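Local structure of putative transcriptional regulator, sugar-binding family (Arthrobacter aurescens, 3NZE) at residues S152-G157 / E218-V223; D186-D191 / D204-N209; V229-S234 / I252-S257. The protein probably acts as a SorC-family transcriptional regulator that binds DNA and, through the domain described here, a carbohydrate signal. All blocks are in the same frame, centred on the assembly; numbering follows the deposited sequence.

Contact 1. Residues S152-G157 / E218-V223; sequences SIAIFG and EQLRQV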
# COMPACT_ATOMS: atom_id res chain seq x y z
N SER A 152 1.26 14.24 -4.02
CA SER A 152 1.02 14.23 -5.46
C SER A 152 0.74 12.80 -5.93
O SER A 152 -0.12 12.56 -6.78
CB SER A 152 2.24 14.77 -6.22
OG SER A 152 2.91 15.80 -5.51
N ILE A 153 1.50 11.86 -5.37
CA ILE A 153 1.30 10.45 -5.67
C ILE A 153 1.36 9.62 -4.39
O ILE A 153 1.94 10.03 -3.37
CB ILE A 153 2.31 9.89 -6.73
CG1 ILE A 153 3.70 9.65 -6.13
CG2 ILE A 153 2.38 10.80 -7.96
CD1 ILE A 153 4.70 9.07 -7.14
N ALA A 154 0.70 8.46 -4.42
CA ALA A 154 0.69 7.54 -3.27
C ALA A 154 1.13 6.19 -3.78
O ALA A 154 0.72 5.78 -4.86
CB ALA A 154 -0.70 7.44 -2.66
N ILE A 155 1.97 5.49 -3.02
CA ILE A 155 2.43 4.17 -3.44
C ILE A 155 2.19 3.21 -2.30
O ILE A 155 2.59 3.49 -1.17
CB ILE A 155 3.93 4.16 -3.76
CG1 ILE A 155 4.29 5.31 -4.70
CG2 ILE A 155 4.34 2.82 -4.38
CD1 ILE A 155 5.79 5.53 -4.90
N PHE A 156 1.55 2.08 -2.59
CA PHE A 156 1.13 1.18 -1.52
C PHE A 156 0.90 -0.25 -1.99
O PHE A 156 0.56 -0.49 -3.15
CB PHE A 156 -0.14 1.68 -0.83
CG PHE A 156 -1.27 2.01 -1.78
CD1 PHE A 156 -2.17 1.02 -2.19
CD2 PHE A 156 -1.44 3.30 -2.24
CE1 PHE A 156 -3.23 1.33 -3.05
CE2 PHE A 156 -2.50 3.62 -3.10
CZ PHE A 156 -3.39 2.63 -3.50
N GLY A 157 1.05 -1.18 -1.06
CA GLY A 157 0.59 -2.54 -1.25
C GLY A 157 -0.79 -2.72 -0.63
O GLY A 157 -1.44 -1.75 -0.25
N GLU A 218 -10.98 8.41 1.51
CA GLU A 218 -11.40 9.65 0.85
C GLU A 218 -10.21 10.52 0.45
O GLU A 218 -10.16 11.04 -0.67
CB GLU A 218 -12.38 10.45 1.73
CG GLU A 218 -12.88 11.72 1.05
CD GLU A 218 -13.75 12.58 1.95
OE1 GLU A 218 -14.00 12.19 3.12
OE2 GLU A 218 -14.20 13.66 1.50
N GLN A 219 -9.25 10.67 1.35
CA GLN A 219 -8.04 11.41 1.01
C GLN A 219 -7.25 10.76 -0.12
O GLN A 219 -6.80 11.44 -1.03
CB GLN A 219 -7.16 11.60 2.25
CG GLN A 219 -5.92 12.42 1.97
CD GLN A 219 -5.12 12.70 3.23
OE1 GLN A 219 -5.52 13.50 4.08
NE2 GLN A 219 -3.98 12.04 3.36
N LEU A 220 -7.08 9.44 -0.06
CA LEU A 220 -6.38 8.74 -1.14
C LEU A 220 -7.04 8.97 -2.48
O LEU A 220 -6.37 9.18 -3.49
CB LEU A 220 -6.36 7.23 -0.88
CG LEU A 220 -5.29 6.68 0.04
CD1 LEU A 220 -5.31 5.17 -0.07
CD2 LEU A 220 -3.92 7.23 -0.33
N ARG A 221 -8.37 8.92 -2.51
CA ARG A 221 -9.06 9.05 -3.78
C ARG A 221 -8.86 10.42 -4.43
O ARG A 221 -9.17 10.58 -5.61
CB ARG A 221 -10.55 8.71 -3.63
CG ARG A 221 -10.83 7.21 -3.53
CD ARG A 221 -12.34 6.91 -3.58
NE ARG A 221 -13.03 7.31 -2.36
CZ ARG A 221 -13.27 6.50 -1.33
NH1 ARG A 221 -12.89 5.23 -1.37
NH2 ARG A 221 -13.91 6.96 -0.26
N GLN A 222 -8.36 11.39 -3.68
CA GLN A 222 -8.13 12.72 -4.24
C GLN A 222 -6.69 12.90 -4.72
O GLN A 222 -6.35 13.93 -5.30
CB GLN A 222 -8.47 13.83 -3.23
CG GLN A 222 -9.69 13.56 -2.35
CD GLN A 222 -10.93 13.19 -3.15
OE1 GLN A 222 -11.17 13.73 -4.23
NE2 GLN A 222 -11.72 12.26 -2.62
N VAL A 223 -5.84 11.91 -4.43
CA VAL A 223 -4.46 11.99 -4.85
C VAL A 223 -4.40 11.68 -6.35
O VAL A 223 -5.14 10.84 -6.85
CB VAL A 223 -3.59 11.01 -4.05
CG1 VAL A 223 -2.14 11.01 -4.57
CG2 VAL A 223 -3.61 11.37 -2.58

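Contact 2. Residues D186-D191 / D204-N209; sequences DDVVGD and DGITLN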
# COMPACT_ATOMS: atom_id res chain seq x y z
N ASP A 186 -17.06 -7.26 10.77
CA ASP A 186 -17.41 -6.14 9.91
C ASP A 186 -17.20 -6.44 8.42
O ASP A 186 -17.16 -5.52 7.60
CB ASP A 186 -16.60 -4.90 10.30
CG ASP A 186 -16.92 -4.41 11.70
OD1 ASP A 186 -15.99 -3.96 12.40
OD2 ASP A 186 -18.10 -4.49 12.10
N ASP A 187 -17.10 -7.72 8.06
CA ASP A 187 -16.81 -8.16 6.69
C ASP A 187 -15.58 -7.47 6.10
O ASP A 187 -15.57 -7.12 4.91
CB ASP A 187 -18.01 -7.97 5.76
CG ASP A 187 -17.83 -8.68 4.41
OD1 ASP A 187 -18.17 -9.88 4.33
OD2 ASP A 187 -17.35 -8.05 3.43
N VAL A 188 -14.56 -7.26 6.92
CA VAL A 188 -13.33 -6.63 6.43
C VAL A 188 -12.54 -7.63 5.58
O VAL A 188 -12.42 -8.80 5.95
CB VAL A 188 -12.47 -6.12 7.59
CG1 VAL A 188 -11.09 -5.65 7.09
CG2 VAL A 188 -13.20 -5.00 8.33
N VAL A 189 -12.02 -7.18 4.44
CA VAL A 189 -11.28 -8.08 3.55
C VAL A 189 -9.81 -7.70 3.39
O VAL A 189 -9.02 -8.49 2.87
CB VAL A 189 -11.93 -8.22 2.14
CG1 VAL A 189 -13.34 -8.78 2.28
CG2 VAL A 189 -11.97 -6.89 1.44
N GLY A 190 -9.43 -6.51 3.84
CA GLY A 190 -8.08 -6.04 3.62
C GLY A 190 -7.85 -4.61 4.04
O GLY A 190 -8.71 -3.98 4.66
N ASP A 191 -6.67 -4.08 3.71
CA ASP A 191 -6.32 -2.73 4.11
C ASP A 191 -5.36 -2.10 3.13
O ASP A 191 -4.64 -2.79 2.41
CB ASP A 191 -5.69 -2.70 5.52
CG ASP A 191 -4.19 -3.03 5.51
OD1 ASP A 191 -3.85 -4.23 5.63
OD2 ASP A 191 -3.34 -2.11 5.39
N ASP A 204 -16.47 2.96 6.23
CA ASP A 204 -17.16 3.65 7.31
C ASP A 204 -17.63 2.62 8.33
O ASP A 204 -17.95 1.48 7.97
CB ASP A 204 -18.38 4.39 6.75
CG ASP A 204 -19.44 3.44 6.21
OD1 ASP A 204 -19.16 2.72 5.22
OD2 ASP A 204 -20.56 3.40 6.79
N GLY A 205 -17.67 3.01 9.59
CA GLY A 205 -18.21 2.15 10.62
C GLY A 205 -17.37 0.91 10.91
O GLY A 205 -17.89 -0.12 11.35
N ILE A 206 -16.07 1.00 10.65
CA ILE A 206 -15.16 -0.08 11.00
C ILE A 206 -14.38 0.31 12.25
O ILE A 206 -13.58 1.23 12.23
CB ILE A 206 -14.18 -0.42 9.85
CG1 ILE A 206 -14.96 -0.93 8.63
CG2 ILE A 206 -13.15 -1.45 10.30
CD1 ILE A 206 -14.07 -1.28 7.45
N THR A 207 -14.68 -0.38 13.34
CA THR A 207 -14.11 -0.07 14.64
C THR A 207 -12.58 0.06 14.61
O THR A 207 -12.02 1.01 15.16
CB THR A 207 -14.54 -1.16 15.64
OG1 THR A 207 -15.78 -0.76 16.25
CG2 THR A 207 -13.49 -1.37 16.71
N LEU A 208 -11.91 -0.88 13.95
CA LEU A 208 -10.45 -0.87 13.90
C LEU A 208 -9.87 0.40 13.26
O LEU A 208 -8.76 0.81 13.60
CB LEU A 208 -9.91 -2.12 13.19
CG LEU A 208 -9.69 -3.30 14.14
CD1 LEU A 208 -9.35 -4.56 13.38
CD2 LEU A 208 -8.60 -2.96 15.15
N ASN A 209 -10.61 1.03 12.36
CA ASN A 209 -10.10 2.22 11.69
C ASN A 209 -9.89 3.42 12.62
O ASN A 209 -9.13 4.33 12.27
CB ASN A 209 -10.93 2.58 10.46
CG ASN A 209 -10.61 1.70 9.27
OD1 ASN A 209 -9.58 1.03 9.25
ND2 ASN A 209 -11.51 1.67 8.28
O HOH W 1 -13.27 -3.44 13.36
O HOH W 2 -17.01 -1.75 13.12

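Contact 3. Residues V229-S234 / I252-S257; sequences VVSGAS and ILDEAS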
# COMPACT_ATOMS: atom_id res chain seq x y z
N VAL A 229 0.57 -2.03 -5.58
CA VAL A 229 1.45 -3.13 -5.96
C VAL A 229 1.05 -4.37 -5.18
O VAL A 229 1.03 -4.34 -3.96
CB VAL A 229 2.93 -2.83 -5.65
CG1 VAL A 229 3.80 -3.99 -6.13
CG2 VAL A 229 3.36 -1.50 -6.28
N VAL A 230 0.75 -5.44 -5.90
CA VAL A 230 0.26 -6.66 -5.27
C VAL A 230 0.98 -7.91 -5.77
O VAL A 230 1.19 -8.07 -6.96
CB VAL A 230 -1.24 -6.82 -5.56
CG1 VAL A 230 -1.71 -8.23 -5.26
CG2 VAL A 230 -2.02 -5.80 -4.75
N SER A 231 1.33 -8.81 -4.85
CA SER A 231 1.90 -10.10 -5.25
C SER A 231 1.36 -11.24 -4.37
O SER A 231 1.29 -11.12 -3.15
CB SER A 231 3.43 -10.07 -5.18
OG SER A 231 3.97 -11.28 -5.68
N GLY A 232 0.96 -12.34 -5.00
CA GLY A 232 0.40 -13.47 -4.28
C GLY A 232 -1.08 -13.60 -4.53
O GLY A 232 -1.88 -12.82 -4.00
N ALA A 233 -1.46 -14.57 -5.36
CA ALA A 233 -2.85 -14.78 -5.74
C ALA A 233 -3.78 -15.09 -4.57
O ALA A 233 -4.97 -14.82 -4.63
CB ALA A 233 -2.96 -15.88 -6.79
N SER A 234 -3.23 -15.66 -3.50
CA SER A 234 -4.06 -16.03 -2.36
C SER A 234 -4.48 -14.80 -1.55
O SER A 234 -5.17 -14.93 -0.53
CB SER A 234 -3.32 -17.03 -1.47
OG SER A 234 -2.21 -16.42 -0.84
N ILE A 252 0.12 -2.85 -10.36
CA ILE A 252 1.13 -3.81 -10.80
C ILE A 252 0.94 -5.09 -10.00
O ILE A 252 0.89 -5.06 -8.77
CB ILE A 252 2.56 -3.27 -10.58
CG1 ILE A 252 2.76 -1.94 -11.31
CG2 ILE A 252 3.61 -4.30 -11.07
CD1 ILE A 252 2.54 -0.75 -10.44
N LEU A 253 0.79 -6.22 -10.69
CA LEU A 253 0.54 -7.49 -10.00
C LEU A 253 1.05 -8.66 -10.81
O LEU A 253 1.27 -8.55 -12.02
CB LEU A 253 -0.94 -7.66 -9.68
CG LEU A 253 -1.90 -8.16 -10.77
CD1 LEU A 253 -3.28 -8.42 -10.19
CD2 LEU A 253 -2.01 -7.18 -11.95
N ASP A 254 1.24 -9.80 -10.15
CA ASP A 254 1.78 -10.97 -10.83
C ASP A 254 0.70 -11.67 -11.64
O ASP A 254 -0.49 -11.53 -11.36
CB ASP A 254 2.37 -11.95 -9.82
CG ASP A 254 1.33 -12.50 -8.87
OD1 ASP A 254 0.89 -11.73 -7.98
OD2 ASP A 254 0.95 -13.69 -9.01
N GLU A 255 1.15 -12.44 -12.63
CA GLU A 255 0.29 -13.16 -13.55
C GLU A 255 -0.77 -14.00 -12.84
O GLU A 255 -1.94 -13.97 -13.21
CB GLU A 255 1.16 -14.04 -14.46
CG GLU A 255 0.41 -14.87 -15.48
CD GLU A 255 1.35 -15.74 -16.29
OE1 GLU A 255 2.58 -15.49 -16.25
OE2 GLU A 255 0.86 -16.67 -16.96
N ALA A 256 -0.37 -14.77 -11.82
CA ALA A 256 -1.34 -15.62 -11.14
C ALA A 256 -2.45 -14.81 -10.46
O ALA A 256 -3.63 -15.17 -10.55
CB ALA A 256 -0.65 -16.53 -10.13
N SER A 257 -2.07 -13.72 -9.79
CA SER A 257 -3.04 -12.83 -9.17
C SER A 257 -3.97 -12.23 -10.23
O SER A 257 -5.15 -12.08 -9.99
CB SER A 257 -2.35 -11.71 -8.39
OG SER A 257 -1.61 -12.21 -7.29
O HOH W 3 0.94 -15.59 -7.14

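Contact 1. Residues S152-G157 / E218-V223
Ser152 begins the contact through its backbone: its carbonyl O is 3.4 Å from Val223 CG1, while its side chain points away and OG bonds to the backbone of Ile59. The methyl CG1 stands anti to the backbone N of Val223 (chi1 175°), and this rotation aims it at the chain at the start of the strand. There it also meets the backbone of Ile153, with CG1 3.7 Å from Ile153 CA. The CB of Ile153 points away from the helix. Ala154 faces the helix, and its single methyl touches two partners: CB is 4.0 Å from Leu220 CD2 and, less closely, 4.3 Å from Val223 CG1. Phe156 returns to the side of Ala154, and its ring is approached obliquely by the other Leu220 methyl, with Phe156 CE2 4.4 Å from Leu220 CD1. The two branches of Leu220 are thus divided between an alanine and an aromatic ring two residues on. Around them, Val192 touches both Phe156 and Leu220, and Cys228 adds to the cover of the ring. The far side of the 218-223 turn is polar: Gln222 NE2 donates to Glu218 O at 2.8 Å, a side-chain bond back to the helix backbone. A short helix and the turn that follows it, packed by apolar contacts on alternate residues of a central strand just before the chain enters the neighbouring parallel strand 225-230, is consistent with the layered packing of a Rossmann-like alpha/beta domain.

Contact 2. Residues D186-D191 / D204-N209
The carboxylate of Asp186 turns one face toward the backbone of Gly205, Ile206 and Thr207, yet does not bond to it directly: OD1 stays 3.9 Å from Thr207 N. Water 2 fills the interval, standing well above that same face. It donates to Asp186 OD1 and to Gly205 O and accepts from Thr207 N at 2.7 Å; its contacts to the two oxygens are unusually short, so their exact geometry is doubtful. Water 1 reaches OD1 from a different direction, donating to it at 2.9 Å and accepting from Leu208 N at 3.0 Å. One carboxylate oxygen therefore serves, through two waters, successive N-H groups at the start of the 3-10 segment 207-209. With CG anti to the carbonyl carbon (chi1 -64°), the carboxylate lies beside the backbone N of Asp186, which carries OD1 out toward the 205-207 backbone. Asp186 itself is the first residue past the helix 177-185, which ends in a Schellman motif: Asp187 has positive phi, and Val188 N bonds back to Leu183 O.

Below this polar layer the contact is apolar. Val188 CG2 meets Ile206 CD1 at 3.9 Å and Ile206 CG2 at 4.1 Å, the two branched side chains crossing obliquely. Leu183 and Phe196 also touch Val188, while Ile206 lies against Arg198.

The halves of the contact differ in kind. The valine and isoleucine pack directly, whereas the aspartate touches the opposite loop largely through solvent, where an acceptor relayed by water can meet two backbone amides at once. The two donating waters are likely to stabilise the negative charge on OD1, and they pass its acceptor character on to the amides of Thr207 and Leu208; the hold on the loop is correspondingly indirect.

Contact 3. Residues V229-S234 / I252-S257
Val229 and Ile252 stand side by side on one face of two parallel strands, with Val229 CG2 4.3 Å from Ile252 CD1; Val27 and Ala46 extend this apolar layer. Their neighbours Val230 and Leu253 point to the other face, shoulder to shoulder at CB and both lying against Leu239. Between the layers Val230 N donates to Ile252 O at 2.9 Å, a nearly straight bond of 170°.

Where strand 250-254 ends, the side chain of Asp254 bridges to the other segment. Its CG lies between the backbone N and the carbonyl carbon (chi1 63°), which brings the carboxylate up against the 231-233 backbone. OD1 accepts from Gly232 N at 3.0 Å, met from above the carboxylate plane, and from Ser257 OG at 2.6 Å, which comes in on the syn side from the opposite face. OD2 accepts from Ser257 N at 3.1 Å, again well out of the plane, so Asp254 is the N-cap of helix 255-261. Water 3 also donates to OD2 while accepting from Ala233 N. Gly232 has backbone angles at which a CB would be jammed against the preceding carbonyl O, so the turn that presents its amide depends on having no side chain. Beyond it, Ala233 CB packs on Ala256 CB at 4.1 Å.

With an alanine in place of Asp254, Gly232 N and Ser257 N would probably be left without their acceptor, and the Ser257 hydroxyl set free to turn. A buried carboxylate at a helix N terminus, accepting from two N-H groups, a hydroxyl and a water, is likely to stay ionised, and this one joins the start of helix 255-261 to the loop that follows strand 225-230.

In the fold
Followed from the N terminus, the chain opens contact 1 at strand 153-160, then passes through helix 177-185 into strand 188-192. Contact 2 closes its own short loop, around hairpin partner 195-198, wholly inside the larger loop that contact 1 closes at 218-223. Contact 3 comes afterwards, in series, and closes the beta-alpha-beta unit of strand 225-230, helix 236-244 and strand 250-254. None of the loops cross. One mixed sheet serves all three: strand 153-160 runs antiparallel to 188-192 and parallel to 225-230. Contacts 1 and 3 meet directly, Phe156 O lying 2.9 Å from Val229 N in a probable hydrogen bond, whereas contact 2 sits about 18 Å from contact 1, centre to centre.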